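Local coordinates for protein polyhedrin (Orgyia pseudotsugata cypovirus 5, PDB 5A8V) that forms the crystalline matrix of the viral occlusion bodies, the polyhedra that shield virus particles from the environment until insect larvae ingest them, at residues Thr123-Phe128 against Pro188-Glu193; Val43-Trp48 against Thr225-Glu230. All blocks are in the same frame, centred on the assembly; numbering follows the deposited sequence.

Contact 1. Residues Thr123-Phe128 against Pro188-Glu193; sequences TRLRFF and PTIGFE
Strands 124-128 and 189-193 run antiparallel, their axes 4.7 Å apart at closest, and three hydrogen-bonded pairs, Arg-124 with Glu-193, Arg-126 with Gly-191 and Phe-128 with Thr-189, join them through six backbone bonds. One face is polar at the end bearing Arg-124, Arg-126 and Glu-193, which form a salt-bridge network, while Phe-128 and Thr-189 occupy its other end. Extended beyond CG, Glu-193 lies alongside Arg-124, whose NH1 makes a salt bridge to Glu-193 OE1 at 3.1 Å, on the syn side but somewhat out of the carboxylate plane. Arg-126 crosses the acid instead: its NH2 forms a salt bridge to Glu-193 OE2 at 2.8 Å from above the carboxylate plane, the two flat groups standing almost perpendicular (89°), while NH1 adds a weak bond to the same oxygen. The Phe-128 ring turns its edge to the backbone, with CE1 3.9 Å from Gly-191 N. Thr-189 OG1 touches Phe-128 CB at 3.3 Å and bonds to the carbonyl of Gly-129.

The other face is apolar. Phe-127 lies beside Ile-190, its CE1 3.7 Å from Ile-190 CG2, and its CD1 meets Pro-188 CB at 3.9 Å.

Tyr-195 also bonds to Glu-193 OE1, Asn-151 to Arg-126 NH2, and Ser-219 of the second subunit to both Glu-193 OE2 and Arg-126 NH1. Two arginines around one carboxylate should keep it ionised, and these several bonds probably hold the network in place where the second subunit joins it, while the apolar face packs on Met-110 of strand 109-115.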
loop_
_atom_site.group_PDB
_atom_site.type_symbol
_atom_site.label_atom_id
_atom_site.label_comp_id
_atom_site.label_asym_id
_atom_site.label_seq_id
_atom_site.Cartn_x
_atom_site.Cartn_y
_atom_site.Cartn_z
ATOM N N THR A 123 9.659 19.113 -1.696
ATOM C CA THR A 123 9.996 17.756 -1.290
ATOM C C THR A 123 10.007 17.608 0.222
ATOM O O THR A 123 10.599 18.425 0.925
ATOM C CB THR A 123 11.361 17.337 -1.840
ATOM O OG1 THR A 123 11.299 17.318 -3.268
ATOM C CG2 THR A 123 11.737 15.950 -1.333
ATOM N N ARG A 124 9.332 16.570 0.709
ATOM C CA ARG A 124 9.310 16.227 2.129
ATOM C C ARG A 124 9.934 14.858 2.363
ATOM O O ARG A 124 9.567 13.882 1.714
ATOM C CB ARG A 124 7.879 16.208 2.656
ATOM C CG ARG A 124 7.215 17.578 2.745
ATOM C CD ARG A 124 5.780 17.438 3.217
ATOM N NE ARG A 124 5.215 18.695 3.694
ATOM C CZ ARG A 124 3.912 18.908 3.855
ATOM N NH1 ARG A 124 3.044 17.950 3.557
ATOM N NH2 ARG A 124 3.475 20.078 4.301
ATOM N N LEU A 125 10.889 14.797 3.284
ATOM C CA LEU A 125 11.421 13.526 3.759
ATOM C C LEU A 125 11.321 13.544 5.278
ATOM O O LEU A 125 11.955 14.376 5.924
ATOM C CB LEU A 125 12.874 13.347 3.307
ATOM C CG LEU A 125 13.612 12.085 3.762
ATOM C CD1 LEU A 125 12.985 10.841 3.152
ATOM C CD2 LEU A 125 15.086 12.173 3.398
ATOM N N ARG A 126 10.501 12.657 5.842
ATOM C CA ARG A 126 10.303 12.594 7.295
ATOM C C ARG A 126 11.024 11.407 7.940
ATOM O O ARG A 126 10.927 10.279 7.466
ATOM C CB ARG A 126 8.810 12.486 7.628
ATOM C CG ARG A 126 7.893 13.339 6.778
ATOM C CD ARG A 126 6.506 13.431 7.410
ATOM N NE ARG A 126 5.610 14.331 6.689
ATOM C CZ ARG A 126 4.735 13.939 5.767
ATOM N NH1 ARG A 126 4.630 12.655 5.446
ATOM N NH2 ARG A 126 3.961 14.826 5.167
ATOM N N PHE A 127 11.729 11.665 9.038
ATOM C CA PHE A 127 12.363 10.601 9.811
ATOM C C PHE A 127 11.607 10.252 11.085
ATOM O O PHE A 127 11.208 11.136 11.851
ATOM C CB PHE A 127 13.805 10.956 10.158
ATOM C CG PHE A 127 14.753 10.799 9.012
ATOM C CD1 PHE A 127 15.101 9.536 8.554
ATOM C CD2 PHE A 127 15.302 11.909 8.391
ATOM C CE1 PHE A 127 15.983 9.383 7.497
ATOM C CE2 PHE A 127 16.186 11.761 7.335
ATOM C CZ PHE A 127 16.524 10.493 6.887
ATOM N N PHE A 128 11.418 8.954 11.303
ATOM C CA PHE A 128 10.771 8.455 12.508
ATOM C C PHE A 128 11.689 7.438 13.148
ATOM O O PHE A 128 12.588 6.917 12.490
ATOM C CB PHE A 128 9.436 7.783 12.168
ATOM C CG PHE A 128 8.513 8.651 11.372
ATOM C CD1 PHE A 128 8.608 8.699 9.985
ATOM C CD2 PHE A 128 7.556 9.434 12.006
ATOM C CE1 PHE A 128 7.770 9.517 9.240
ATOM C CE2 PHE A 128 6.711 10.250 11.270
ATOM C CZ PHE A 128 6.819 10.291 9.884
ATOM N N PRO A 188 16.053 4.260 11.778
ATOM C CA PRO A 188 14.922 5.052 11.287
ATOM C C PRO A 188 13.881 4.274 10.488
ATOM O O PRO A 188 14.099 3.173 9.988
ATOM C CB PRO A 188 15.594 6.059 10.357
ATOM C CG PRO A 188 16.765 5.328 9.832
ATOM C CD PRO A 188 17.251 4.434 10.936
ATOM N N THR A 189 12.720 4.891 10.378
ATOM C CA THR A 189 11.754 4.534 9.358
ATOM C C THR A 189 11.446 5.856 8.679
ATOM O O THR A 189 11.682 6.910 9.262
ATOM C CB THR A 189 10.497 3.907 9.961
ATOM O OG1 THR A 189 9.941 4.796 10.940
ATOM C CG2 THR A 189 10.840 2.583 10.618
ATOM N N ILE A 190 10.955 5.817 7.449
ATOM C CA ILE A 190 10.818 7.057 6.699
ATOM C C ILE A 190 9.475 7.193 6.010
ATOM O O ILE A 190 8.802 6.199 5.739
ATOM C CB ILE A 190 11.933 7.221 5.625
ATOM C CG1 ILE A 190 11.753 6.201 4.499
ATOM C CG2 ILE A 190 13.321 7.123 6.256
ATOM C CD1 ILE A 190 12.601 6.487 3.277
ATOM N N GLY A 191 9.105 8.442 5.739
ATOM C CA GLY A 191 7.983 8.766 4.879
ATOM C C GLY A 191 8.411 9.893 3.959
ATOM O O GLY A 191 9.245 10.723 4.332
ATOM N N PHE A 192 7.861 9.939 2.753
ATOM C CA PHE A 192 8.282 10.977 1.812
ATOM C C PHE A 192 7.144 11.470 0.913
ATOM O O PHE A 192 6.172 10.756 0.691
ATOM C CB PHE A 192 9.463 10.488 0.965
ATOM C CG PHE A 192 9.079 9.489 -0.097
ATOM C CD1 PHE A 192 8.548 9.910 -1.304
ATOM C CD2 PHE A 192 9.259 8.133 0.110
ATOM C CE1 PHE A 192 8.197 8.993 -2.278
ATOM C CE2 PHE A 192 8.907 7.217 -0.857
ATOM C CZ PHE A 192 8.377 7.645 -2.047
ATOM N N GLU A 193 7.281 12.692 0.406
ATOM C CA GLU A 193 6.332 13.252 -0.558
ATOM C C GLU A 193 7.092 14.071 -1.587
ATOM O O GLU A 193 7.855 14.973 -1.240
ATOM C CB GLU A 193 5.283 14.132 0.134
ATOM C CG GLU A 193 4.438 13.396 1.168
ATOM C CD GLU A 193 3.531 14.315 1.966
ATOM O OE1 GLU A 193 3.561 15.544 1.735
ATOM O OE2 GLU A 193 2.780 13.805 2.826
#

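Contact 2. Residues Val43-Trp48 against Thr225-Glu230; sequences VQVYNW and TAYVNE
Val-43 and Tyr-227 face each other as an antiparallel hydrogen-bonded pair, as do Val-45 and Thr-225, with the non-hydrogen-bonded pair Gln-44 and Ala-226 between them. Four backbone bonds result. Val-43 and Tyr-227 each give their N-H to the other's carbonyl; Val-45 N meets Thr-225 O at 2.7 Å, while the longer return bond from Thr-225 N ends on Val-45 O. In each of the two pairs, therefore, both backbone N-H groups and both carbonyls are satisfied across the contact. Between the two pairs the backbones draw close, Gln-44 CA and Ala-226 CA lying 4.0 Å apart.

Gln-44 CG comes to 3.8 Å from Thr-225 O. Because CG is anti to the backbone N (chi1 -173°) and the chain stays extended, the amide is carried beyond the strand pair: OE1 accepts from Asn-70 and Asn-67, and NE2 donates to the carbonyl of Lys-64.

On the other face, Val-43 CG2 packs against Tyr-227 CB at 4.0 Å and comes within 3.9 Å of Asn-229 O. Val-45 CG2 sits at the edge of the Tyr-227 ring, which also stacks with His-88 of the third subunit. Beyond the strand, Asn-229 OD1 caps the backbone N of Val-232, and Glu-230 receives the hydroxyl of Tyr-245 at OE2 and the backbone N of Ser-248 at OE1.

The arrangement is that of an antiparallel edge strand leading through two non-helical residues, Val-228 and Asn-229, into a helix: within this chain, strand 223-227 closes one side of the six-stranded sheet, and Asn-229, as N-cap, starts helix 230-241.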
loop_
_atom_site.group_PDB
_atom_site.type_symbol
_atom_site.label_atom_id
_atom_site.label_comp_id
_atom_site.label_asym_id
_atom_site.label_seq_id
_atom_site.Cartn_x
_atom_site.Cartn_y
_atom_site.Cartn_z
ATOM N N VAL A 43 23.253 -3.213 -1.108
ATOM C CA VAL A 43 22.367 -2.066 -1.250
ATOM C C VAL A 43 20.977 -2.557 -1.626
ATOM O O VAL A 43 20.818 -3.393 -2.510
ATOM C CB VAL A 43 22.876 -1.036 -2.290
ATOM C CG1 VAL A 43 24.167 -0.392 -1.814
ATOM C CG2 VAL A 43 23.052 -1.686 -3.671
ATOM N N GLN A 44 19.972 -2.054 -0.925
ATOM C CA GLN A 44 18.596 -2.406 -1.221
ATOM C C GLN A 44 17.932 -1.194 -1.858
ATOM O O GLN A 44 17.933 -0.105 -1.279
ATOM C CB GLN A 44 17.865 -2.852 0.053
ATOM C CG GLN A 44 16.475 -3.406 -0.184
ATOM C CD GLN A 44 15.851 -3.998 1.060
ATOM O OE1 GLN A 44 14.943 -4.813 0.971
ATOM N NE2 GLN A 44 16.327 -3.583 2.228
ATOM N N VAL A 45 17.403 -1.385 -3.062
ATOM C CA VAL A 45 16.773 -0.313 -3.830
ATOM C C VAL A 45 15.249 -0.360 -3.735
ATOM O O VAL A 45 14.641 -1.420 -3.869
ATOM C CB VAL A 45 17.186 -0.387 -5.333
ATOM C CG1 VAL A 45 16.521 0.722 -6.146
ATOM C CG2 VAL A 45 18.704 -0.307 -5.472
ATOM N N TYR A 46 14.638 0.788 -3.473
ATOM C CA TYR A 46 13.197 0.955 -3.632
ATOM C C TYR A 46 12.982 2.143 -4.551
ATOM O O TYR A 46 13.456 3.232 -4.271
ATOM C CB TYR A 46 12.510 1.241 -2.301
ATOM C CG TYR A 46 12.478 0.091 -1.339
ATOM C CD1 TYR A 46 11.454 -0.843 -1.381
ATOM C CD2 TYR A 46 13.459 -0.054 -0.368
ATOM C CE1 TYR A 46 11.420 -1.896 -0.488
ATOM C CE2 TYR A 46 13.433 -1.109 0.530
ATOM C CZ TYR A 46 12.411 -2.025 0.463
ATOM O OH TYR A 46 12.375 -3.073 1.360
ATOM N N ASN A 47 12.269 1.932 -5.650
ATOM C CA ASN A 47 12.055 2.983 -6.624
ATOM C C ASN A 47 10.572 3.191 -6.895
ATOM O O ASN A 47 9.909 2.302 -7.401
ATOM C CB ASN A 47 12.803 2.651 -7.922
ATOM C CG ASN A 47 12.456 3.595 -9.056
ATOM O OD1 ASN A 47 11.723 3.233 -9.979
ATOM N ND2 ASN A 47 12.979 4.814 -8.992
ATOM N N TRP A 48 10.061 4.371 -6.539
ATOM C CA TRP A 48 8.674 4.739 -6.822
ATOM C C TRP A 48 8.567 5.612 -8.065
ATOM O O TRP A 48 9.439 6.431 -8.325
ATOM C CB TRP A 48 8.075 5.518 -5.667
ATOM C CG TRP A 48 7.924 4.764 -4.395
ATOM C CD1 TRP A 48 6.783 4.182 -3.911
ATOM C CD2 TRP A 48 8.938 4.542 -3.415
ATOM N NE1 TRP A 48 7.032 3.604 -2.688
ATOM C CE2 TRP A 48 8.351 3.804 -2.365
ATOM C CE3 TRP A 48 10.290 4.885 -3.326
ATOM C CZ2 TRP A 48 9.073 3.403 -1.234
ATOM C CZ3 TRP A 48 11.006 4.488 -2.201
ATOM C CH2 TRP A 48 10.394 3.754 -1.172
ATOM N N THR A 225 14.645 -4.275 -5.149
ATOM C CA THR A 225 15.537 -5.418 -5.134
ATOM C C THR A 225 16.729 -5.094 -4.260
ATOM O O THR A 225 16.961 -3.938 -3.933
ATOM C CB THR A 225 16.057 -5.734 -6.545
ATOM O OG1 THR A 225 16.614 -7.055 -6.557
ATOM C CG2 THR A 225 17.133 -4.738 -6.940
ATOM N N ALA A 226 17.489 -6.116 -3.888
ATOM C CA ALA A 226 18.772 -5.918 -3.224
ATOM C C ALA A 226 19.916 -6.431 -4.104
ATOM O O ALA A 226 19.808 -7.474 -4.744
ATOM C CB ALA A 226 18.787 -6.599 -1.871
ATOM N N TYR A 227 21.006 -5.679 -4.141
ATOM C CA TYR A 227 22.154 -6.044 -4.947
ATOM C C TYR A 227 23.374 -6.286 -4.069
ATOM O O TYR A 227 23.535 -5.638 -3.045
ATOM C CB TYR A 227 22.462 -4.929 -5.944
ATOM C CG TYR A 227 21.559 -4.906 -7.148
ATOM C CD1 TYR A 227 21.683 -5.866 -8.140
ATOM C CD2 TYR A 227 20.600 -3.913 -7.306
ATOM C CE1 TYR A 227 20.877 -5.847 -9.259
ATOM C CE2 TYR A 227 19.787 -3.879 -8.424
ATOM C CZ TYR A 227 19.926 -4.856 -9.401
ATOM O OH TYR A 227 19.121 -4.854 -10.529
ATOM N N VAL A 228 24.236 -7.206 -4.493
ATOM C CA VAL A 228 25.440 -7.569 -3.748
ATOM C C VAL A 228 26.325 -6.362 -3.432
ATOM O O VAL A 228 27.024 -6.340 -2.426
ATOM C CB VAL A 228 26.266 -8.659 -4.495
ATOM C CG1 VAL A 228 26.820 -8.107 -5.805
ATOM C CG2 VAL A 228 27.377 -9.189 -3.618
ATOM N N ASN A 229 26.289 -5.360 -4.297
ATOM C CA ASN A 229 26.974 -4.102 -4.026
ATOM C C ASN A 229 26.551 -2.999 -4.987
ATOM O O ASN A 229 25.838 -3.236 -5.956
ATOM C CB ASN A 229 28.501 -4.271 -4.016
ATOM C CG ASN A 229 29.079 -4.547 -5.394
ATOM O OD1 ASN A 229 28.452 -4.262 -6.417
ATOM N ND2 ASN A 229 30.290 -5.099 -5.427
ATOM N N GLU A 230 27.009 -1.790 -4.703
ATOM C CA GLU A 230 26.643 -0.611 -5.469
ATOM C C GLU A 230 27.051 -0.732 -6.941
ATOM O O GLU A 230 26.298 -0.341 -7.833
ATOM C CB GLU A 230 27.300 0.599 -4.823
ATOM C CG GLU A 230 27.183 1.892 -5.587
ATOM C CD GLU A 230 27.721 3.046 -4.774
ATOM O OE1 GLU A 230 28.961 3.220 -4.735
ATOM O OE2 GLU A 230 26.902 3.756 -4.146
#

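After helix 6-22 and strand 30-37, the chain enters strand 43-50, whose partner in contact 2 arrives only near the C terminus, 177 residues later. Within that long loop the chain passes strand 53-58 and then strand 124-128, and strand 189-195 returns to close the shorter loop of contact 1, so the two closures nest without crossing. Contact 1 builds the outer part of the three-stranded sheet, contact 2 one border, within this chain, of the six-stranded sheet. Their centres are about 18 Å apart, yet they meet where Phe-192 and Trp-48 pack edge-to-face, Phe-192 CZ lying 3.4 Å from Trp-48 CD2. Each also adjoins a different neighbouring subunit of the trimeric assembly.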